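Local coordinates for Spermidine/putrescine ABC transporter, periplasmic binding protein (Treponema pallidum, PDB 2V84) that probably binds polyamines such as spermidine and putrescine outside the cytoplasmic membrane, and may serve as the receptor lipoprotein of an ABC transporter, at residues D62-L67 and K90-K95; Y74-P79 and H273-F278; D82-M87 and V257-I262. All blocks are in the same frame, centred on the assembly; numbering follows the deposited sequence.

Contact 1 (D62-L67 and K90-K95); sequences DMFAKL and KHLLEK
Phe64 of helix 60-67 meets Leu92 and Lys90 through the far rim of its ring, and the apolar contacts make up most of the interface. The chi1 of 179° sets CG opposite the backbone N and lets the CE1-CZ end of the ring reach Leu92 and Lys90. There Phe64 CE1 touches the Leu92 methyl CD2 at 3.6 Å, the two side chains crossing at about a right angle. Leu92 CD2 approaches the ring obliquely. A second apolar touch comes from the aliphatic part of Lys90, whose CD lies in the ring plane at the edge, 3.8 Å from Phe64 CZ. Lys90 NZ runs on past the rim and does not sit above a ring face.

The other kind of contact is between backbone and side chain: Leu67 O rests 3.4 Å from Leu92 CG, a van der Waals touch. His91, with positive phi, ends helix 81-89 in a Schellman motif, and Leu92 follows it, its backbone bonded to Lys264 and probably to Met87 O. Met87 of helix 81-89 also packs on Phe64 and Leu67.

With no hydrogen bond or ion pair between the segments, the join depends on shape and on the exclusion of water from Leu92 and Leu67, while Phe64 and the Lys90 chain form its more open side.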
# COMPACT_ATOMS: atom_id res chain seq x y z
N ASP A 62 -1.89 3.35 -13.77
CA ASP A 62 -3.16 3.24 -14.52
C ASP A 62 -4.20 4.29 -14.08
O ASP A 62 -4.84 4.94 -14.92
CB ASP A 62 -3.75 1.84 -14.30
CG ASP A 62 -3.07 0.78 -15.14
OD1 ASP A 62 -2.37 1.12 -16.13
OD2 ASP A 62 -3.25 -0.42 -14.82
N MET A 63 -4.38 4.43 -12.77
CA MET A 63 -5.22 5.46 -12.18
C MET A 63 -4.78 6.80 -12.70
O MET A 63 -5.61 7.60 -13.15
CB MET A 63 -5.07 5.46 -10.65
CG MET A 63 -5.73 6.65 -9.95
SD MET A 63 -4.77 8.19 -9.87
CE MET A 63 -3.44 7.65 -8.78
N PHE A 64 -3.47 7.06 -12.62
CA PHE A 64 -2.92 8.36 -12.98
C PHE A 64 -3.29 8.69 -14.41
O PHE A 64 -3.67 9.82 -14.71
CB PHE A 64 -1.39 8.39 -12.78
CG PHE A 64 -0.77 9.70 -13.16
CD1 PHE A 64 -0.62 10.71 -12.22
CD2 PHE A 64 -0.34 9.93 -14.47
CE1 PHE A 64 -0.05 11.94 -12.56
CE2 PHE A 64 0.22 11.15 -14.83
CZ PHE A 64 0.37 12.16 -13.88
N ALA A 65 -3.17 7.68 -15.28
CA ALA A 65 -3.46 7.81 -16.72
C ALA A 65 -4.86 8.30 -17.01
O ALA A 65 -5.07 9.07 -17.95
CB ALA A 65 -3.23 6.50 -17.41
N LYS A 66 -5.83 7.82 -16.24
CA LYS A 66 -7.22 8.27 -16.43
C LYS A 66 -7.42 9.70 -15.96
O LYS A 66 -8.27 10.42 -16.49
CB LYS A 66 -8.17 7.32 -15.72
CG LYS A 66 -9.46 7.08 -16.47
CD LYS A 66 -9.77 5.60 -16.45
CE LYS A 66 -11.22 5.32 -16.70
NZ LYS A 66 -11.54 3.93 -16.27
N LEU A 67 -6.62 10.10 -14.98
CA LEU A 67 -6.72 11.42 -14.36
C LEU A 67 -5.72 12.43 -14.93
O LEU A 67 -5.68 13.59 -14.51
CB LEU A 67 -6.58 11.31 -12.84
CG LEU A 67 -7.85 10.91 -12.08
CD1 LEU A 67 -8.33 9.50 -12.39
CD2 LEU A 67 -7.62 11.07 -10.59
N LYS A 90 1.44 18.63 -10.47
CA LYS A 90 0.82 18.63 -11.79
C LYS A 90 -0.57 19.24 -11.76
O LYS A 90 -1.23 19.31 -12.80
CB LYS A 90 0.75 17.20 -12.34
CG LYS A 90 2.07 16.64 -12.82
CD LYS A 90 1.87 15.65 -13.97
CE LYS A 90 3.19 15.31 -14.65
NZ LYS A 90 3.01 14.97 -16.10
N HIS A 91 -1.01 19.66 -10.58
CA HIS A 91 -2.29 20.36 -10.38
C HIS A 91 -3.50 19.53 -10.78
O HIS A 91 -4.44 20.05 -11.39
CB HIS A 91 -2.30 21.70 -11.11
CG HIS A 91 -1.12 22.55 -10.80
ND1 HIS A 91 -0.99 23.23 -9.60
CD2 HIS A 91 -0.00 22.84 -11.52
CE1 HIS A 91 0.14 23.92 -9.61
NE2 HIS A 91 0.76 23.69 -10.76
N LEU A 92 -3.49 18.25 -10.41
CA LEU A 92 -4.52 17.31 -10.82
C LEU A 92 -5.64 17.10 -9.81
O LEU A 92 -6.62 16.41 -10.12
CB LEU A 92 -3.88 15.96 -11.17
CG LEU A 92 -3.63 15.64 -12.64
CD1 LEU A 92 -3.24 16.85 -13.46
CD2 LEU A 92 -2.58 14.55 -12.72
N LEU A 93 -5.50 17.73 -8.64
CA LEU A 93 -6.36 17.47 -7.49
C LEU A 93 -7.04 18.73 -7.01
O LEU A 93 -6.49 19.84 -7.14
CB LEU A 93 -5.54 16.85 -6.35
CG LEU A 93 -4.82 15.53 -6.67
CD1 LEU A 93 -4.07 15.01 -5.46
CD2 LEU A 93 -5.82 14.49 -7.20
N GLU A 94 -8.23 18.58 -6.43
CA GLU A 94 -9.00 19.74 -5.92
C GLU A 94 -8.84 19.85 -4.44
O GLU A 94 -8.67 18.82 -3.77
CB GLU A 94 -10.48 19.61 -6.24
CG GLU A 94 -10.73 19.60 -7.73
CD GLU A 94 -12.17 19.82 -8.10
OE1 GLU A 94 -13.04 19.75 -7.22
OE2 GLU A 94 -12.44 20.06 -9.30
N LYS A 95 -8.84 21.08 -3.93
CA LYS A 95 -8.83 21.30 -2.47
C LYS A 95 -10.04 20.63 -1.84
O LYS A 95 -11.14 20.63 -2.40
CB LYS A 95 -8.79 22.82 -2.14
CG LYS A 95 -7.44 23.46 -2.50
CD LYS A 95 -7.33 24.91 -2.00
CE LYS A 95 -5.98 25.53 -2.39
NZ LYS A 95 -5.88 26.93 -1.89

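Contact 2 (Y74-P79 and H273-F278); sequences YDLVVP and HAFINF
Leu76 reaches across to the helix 269-279 and divides its two methyls between Phe275 and Ile276, so one leucine carries the whole strand side of the contact. The fork at CG presents one methyl to each partner. The methyl CD1 comes to 3.8 Å from Phe275 CD2 and lies almost as near Phe275 CB at 3.9 Å, so it rests at the root of the aromatic side chain, approaching the ring obliquely. The other methyl, Leu76 CD2, meets Ile276 CD1 at 3.7 Å and Ile276 CG1 at 3.9 Å.

The two helix residues reach this point in different ways. The first bond of Phe275 points toward the strand; with CG anti to the backbone N (chi1 -173°), CB and CD2 both touch Leu76 CD1. Ile276 leaves the helix flank: chi1 of -59° places CG1, and an extended chi2 of 170° carries CD1 out to Leu76 CD2. His273 has the backbone nearest Leu76, yet its side chain leaves the backbone away from the strand, and ND1 and NE2 bond to Arg269 O and Asp97 N. All three touching side chains are buried, and the segments share no hydrogen bond.

Phe260 of strand 254-260 touches Leu76, Phe275 and Ile276 alike, while Phe44 of helix 38-48 meets the Phe275 ring edge to face. Strand 76-77 is an outermost strand of the parallel sheet with 26-32 and 51-57, and Leu27 of strand 26-32 also packs on Phe275, so the helix 269-279 lies against this sheet and strand 254-260 together.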
# COMPACT_ATOMS: atom_id res chain seq x y z
N TYR A 74 -14.29 11.25 -12.38
CA TYR A 74 -14.40 10.72 -11.00
C TYR A 74 -14.49 11.77 -9.90
O TYR A 74 -13.97 12.88 -10.02
CB TYR A 74 -13.27 9.73 -10.70
CG TYR A 74 -13.29 8.55 -11.63
CD1 TYR A 74 -14.13 7.46 -11.41
CD2 TYR A 74 -12.46 8.53 -12.75
CE1 TYR A 74 -14.15 6.38 -12.30
CE2 TYR A 74 -12.47 7.46 -13.63
CZ TYR A 74 -13.31 6.39 -13.40
OH TYR A 74 -13.30 5.33 -14.28
N ASP A 75 -15.16 11.38 -8.82
CA ASP A 75 -15.33 12.25 -7.66
C ASP A 75 -14.32 11.92 -6.59
O ASP A 75 -13.94 12.79 -5.83
CB ASP A 75 -16.74 12.12 -7.11
CG ASP A 75 -17.78 12.52 -8.12
OD1 ASP A 75 -17.63 13.63 -8.67
OD2 ASP A 75 -18.73 11.75 -8.36
N LEU A 76 -13.88 10.66 -6.53
CA LEU A 76 -12.89 10.22 -5.55
C LEU A 76 -11.90 9.31 -6.24
O LEU A 76 -12.28 8.55 -7.13
CB LEU A 76 -13.54 9.46 -4.40
CG LEU A 76 -14.17 10.32 -3.31
CD1 LEU A 76 -14.89 9.43 -2.31
CD2 LEU A 76 -13.12 11.23 -2.61
N VAL A 77 -10.64 9.39 -5.83
CA VAL A 77 -9.59 8.47 -6.29
C VAL A 77 -8.73 8.18 -5.06
O VAL A 77 -8.82 8.90 -4.09
CB VAL A 77 -8.75 9.11 -7.44
CG1 VAL A 77 -7.95 10.33 -6.91
CG2 VAL A 77 -7.85 8.10 -8.07
N VAL A 78 -7.94 7.11 -5.09
CA VAL A 78 -7.19 6.71 -3.89
C VAL A 78 -5.68 6.46 -4.20
O VAL A 78 -5.25 5.31 -4.33
CB VAL A 78 -7.87 5.48 -3.20
CG1 VAL A 78 -7.10 5.03 -1.94
CG2 VAL A 78 -9.35 5.77 -2.86
N PRO A 79 -4.89 7.55 -4.35
CA PRO A 79 -3.46 7.43 -4.65
C PRO A 79 -2.60 7.20 -3.42
O PRO A 79 -3.05 7.45 -2.30
CB PRO A 79 -3.13 8.79 -5.31
CG PRO A 79 -4.42 9.48 -5.47
CD PRO A 79 -5.29 8.96 -4.39
N HIS A 273 -17.12 14.21 -0.39
CA HIS A 273 -16.79 14.51 1.01
C HIS A 273 -17.59 13.60 1.95
O HIS A 273 -17.07 13.15 2.97
CB HIS A 273 -17.14 15.97 1.33
CG HIS A 273 -16.20 16.97 0.73
ND1 HIS A 273 -16.32 17.42 -0.57
CD2 HIS A 273 -15.12 17.61 1.24
CE1 HIS A 273 -15.38 18.31 -0.82
NE2 HIS A 273 -14.63 18.43 0.25
N ALA A 274 -18.84 13.33 1.58
CA ALA A 274 -19.74 12.56 2.42
C ALA A 274 -19.26 11.13 2.51
O ALA A 274 -19.40 10.48 3.55
CB ALA A 274 -21.17 12.61 1.86
N PHE A 275 -18.68 10.64 1.43
CA PHE A 275 -18.15 9.30 1.46
C PHE A 275 -16.89 9.18 2.30
O PHE A 275 -16.76 8.23 3.07
CB PHE A 275 -17.95 8.73 0.06
CG PHE A 275 -17.56 7.28 0.08
CD1 PHE A 275 -18.54 6.29 0.12
CD2 PHE A 275 -16.22 6.90 0.13
CE1 PHE A 275 -18.18 4.94 0.17
CE2 PHE A 275 -15.85 5.56 0.18
CZ PHE A 275 -16.84 4.58 0.20
N ILE A 276 -15.98 10.15 2.20
CA ILE A 276 -14.78 10.14 3.04
C ILE A 276 -15.20 10.20 4.52
O ILE A 276 -14.66 9.49 5.37
CB ILE A 276 -13.85 11.36 2.71
CG1 ILE A 276 -13.41 11.31 1.23
CG2 ILE A 276 -12.63 11.40 3.65
CD1 ILE A 276 -12.69 12.59 0.75
N ASN A 277 -16.15 11.09 4.81
CA ASN A 277 -16.71 11.21 6.14
C ASN A 277 -17.34 9.89 6.62
O ASN A 277 -17.13 9.49 7.76
CB ASN A 277 -17.71 12.38 6.21
CG ASN A 277 -18.00 12.81 7.63
OD1 ASN A 277 -17.08 13.12 8.38
ND2 ASN A 277 -19.27 12.82 8.01
N PHE A 278 -18.07 9.21 5.74
CA PHE A 278 -18.72 7.92 6.04
C PHE A 278 -17.66 6.84 6.33
O PHE A 278 -17.75 6.08 7.30
CB PHE A 278 -19.61 7.54 4.85
CG PHE A 278 -20.18 6.14 4.91
CD1 PHE A 278 -19.47 5.05 4.37
CD2 PHE A 278 -21.45 5.91 5.43
CE1 PHE A 278 -20.02 3.75 4.40
CE2 PHE A 278 -22.01 4.62 5.45
CZ PHE A 278 -21.29 3.54 4.94

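Contact 3 (D82-M87 and V257-I262); sequences DFVSIM and VDSFCI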
# COMPACT_ATOMS: atom_id res chain seq x y z
N ASP A 82 3.36 9.01 -2.64
CA ASP A 82 4.18 9.52 -3.74
C ASP A 82 3.32 10.08 -4.88
O ASP A 82 3.63 11.14 -5.44
CB ASP A 82 5.22 8.49 -4.23
CG ASP A 82 4.64 7.13 -4.51
OD1 ASP A 82 3.67 6.73 -3.83
OD2 ASP A 82 5.16 6.43 -5.40
N PHE A 83 2.22 9.41 -5.19
CA PHE A 83 1.30 9.91 -6.22
C PHE A 83 0.45 11.09 -5.78
O PHE A 83 0.03 11.88 -6.62
CB PHE A 83 0.43 8.79 -6.79
CG PHE A 83 1.12 7.98 -7.84
CD1 PHE A 83 1.98 6.95 -7.47
CD2 PHE A 83 0.96 8.28 -9.19
CE1 PHE A 83 2.65 6.21 -8.44
CE2 PHE A 83 1.63 7.53 -10.17
CZ PHE A 83 2.47 6.50 -9.78
N VAL A 84 0.21 11.25 -4.47
CA VAL A 84 -0.44 12.52 -4.06
C VAL A 84 0.47 13.72 -4.35
O VAL A 84 0.01 14.77 -4.89
CB VAL A 84 -0.93 12.49 -2.60
CG1 VAL A 84 -1.47 13.88 -2.19
CG2 VAL A 84 -2.03 11.44 -2.43
N SER A 85 1.75 13.58 -4.01
CA SER A 85 2.73 14.64 -4.20
C SER A 85 2.95 14.97 -5.69
O SER A 85 2.92 16.14 -6.09
CB SER A 85 4.03 14.29 -3.49
OG SER A 85 5.09 15.20 -3.81
N ILE A 86 3.13 13.93 -6.51
CA ILE A 86 3.20 14.07 -7.98
C ILE A 86 2.00 14.82 -8.53
O ILE A 86 2.15 15.77 -9.33
CB ILE A 86 3.30 12.67 -8.70
CG1 ILE A 86 4.65 12.01 -8.45
CG2 ILE A 86 3.05 12.81 -10.20
CD1 ILE A 86 4.67 10.47 -8.63
N MET A 87 0.80 14.41 -8.10
CA MET A 87 -0.44 14.96 -8.65
C MET A 87 -0.75 16.38 -8.17
O MET A 87 -1.39 17.15 -8.89
CB MET A 87 -1.63 14.05 -8.37
CG MET A 87 -1.54 12.72 -9.10
SD MET A 87 -2.68 11.57 -8.34
CE MET A 87 -3.96 11.62 -9.58
N VAL A 257 1.28 4.99 2.37
CA VAL A 257 0.01 5.57 2.80
C VAL A 257 -0.84 5.86 1.55
O VAL A 257 -0.38 6.51 0.62
CB VAL A 257 0.16 6.85 3.68
CG1 VAL A 257 1.07 7.89 3.00
CG2 VAL A 257 -1.23 7.41 4.03
N ASP A 258 -2.05 5.32 1.54
CA ASP A 258 -3.07 5.59 0.50
C ASP A 258 -4.07 6.63 1.04
O ASP A 258 -4.33 6.63 2.24
CB ASP A 258 -3.82 4.30 0.19
CG ASP A 258 -2.97 3.28 -0.56
OD1 ASP A 258 -2.14 3.69 -1.38
OD2 ASP A 258 -3.15 2.05 -0.35
N SER A 259 -4.62 7.49 0.18
CA SER A 259 -5.45 8.64 0.59
C SER A 259 -6.61 8.82 -0.35
O SER A 259 -6.46 8.52 -1.52
CB SER A 259 -4.66 9.94 0.48
OG SER A 259 -3.68 9.98 1.49
N PHE A 260 -7.72 9.35 0.15
CA PHE A 260 -8.79 9.89 -0.69
C PHE A 260 -8.35 11.23 -1.26
O PHE A 260 -7.85 12.11 -0.54
CB PHE A 260 -10.05 10.20 0.10
CG PHE A 260 -10.81 8.99 0.61
CD1 PHE A 260 -11.60 8.23 -0.24
CD2 PHE A 260 -10.79 8.68 1.97
CE1 PHE A 260 -12.34 7.14 0.23
CE2 PHE A 260 -11.54 7.61 2.46
CZ PHE A 260 -12.32 6.84 1.59
N CYS A 261 -8.57 11.39 -2.56
CA CYS A 261 -8.35 12.67 -3.21
C CYS A 261 -9.54 12.97 -4.09
O CYS A 261 -10.22 12.04 -4.56
CB CYS A 261 -7.07 12.64 -4.06
SG CYS A 261 -5.59 12.35 -3.10
N ILE A 262 -9.78 14.26 -4.33
CA ILE A 262 -10.88 14.64 -5.21
C ILE A 262 -10.28 15.07 -6.56
O ILE A 262 -9.57 16.08 -6.62
CB ILE A 262 -11.74 15.77 -4.58
CG1 ILE A 262 -12.52 15.25 -3.35
CG2 ILE A 262 -12.69 16.37 -5.65
CD1 ILE A 262 -13.20 16.38 -2.56
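Val84 meets Ser259 and Cys261 without any ring between them, for the flat groups of both segments face other neighbours. One face of the Phe83 ring is covered from within its own helix by Ile86 CD1, which sits over the ring centre 4.3 Å above the plane. The Phe260 ring meets Phe279 edge to face and Tyr127 with the planes at about 60°.

Between the segments a single methyl does the touching. Val84 CG2 comes to 3.7 Å from Cys261 SG and, more loosely, to 4.2 Å from Ser259 CB. The first bonds of Ser259 and Cys261 point toward the helix, that of Phe260 between them away; a chi1 of -62° sets Cys261 SG opposite its carbonyl carbon. Leu93 also packs on Cys261.

This is plain helix-on-strand packing: helix 81-89 lies against one side of strand 254-260 and the residue just beyond it. Strand 254-260 pairs antiparallel with the long strand 125-137. The protein belongs to the bacterial extracellular solute-binding family, and the packing is consistent with the alpha/beta lobe of a type 2 periplasmic binding protein.

Along the chain the segments run 62-67, 74-79, 82-87, 90-95, 257-262 and 273-278. Contacts 1 and 2, and contacts 1 and 3, therefore interleave, while contact 3 is nested within the loop closed by contact 2. Their centres are close: about 9 Å between contacts 1 and 3, 12 Å between 2 and 3, and 14 Å between 1 and 2. Probable backbone hydrogen bonds join Val77 and Pro79 to Cys261 and Ser259, and Glu94 to Ile262. Contact 1 is local, joining helix 60-67 to the chain after helix 81-89; contacts 2 and 3 bring in helix 269-279 and strand 254-260, which return after some 170 to 190 residues.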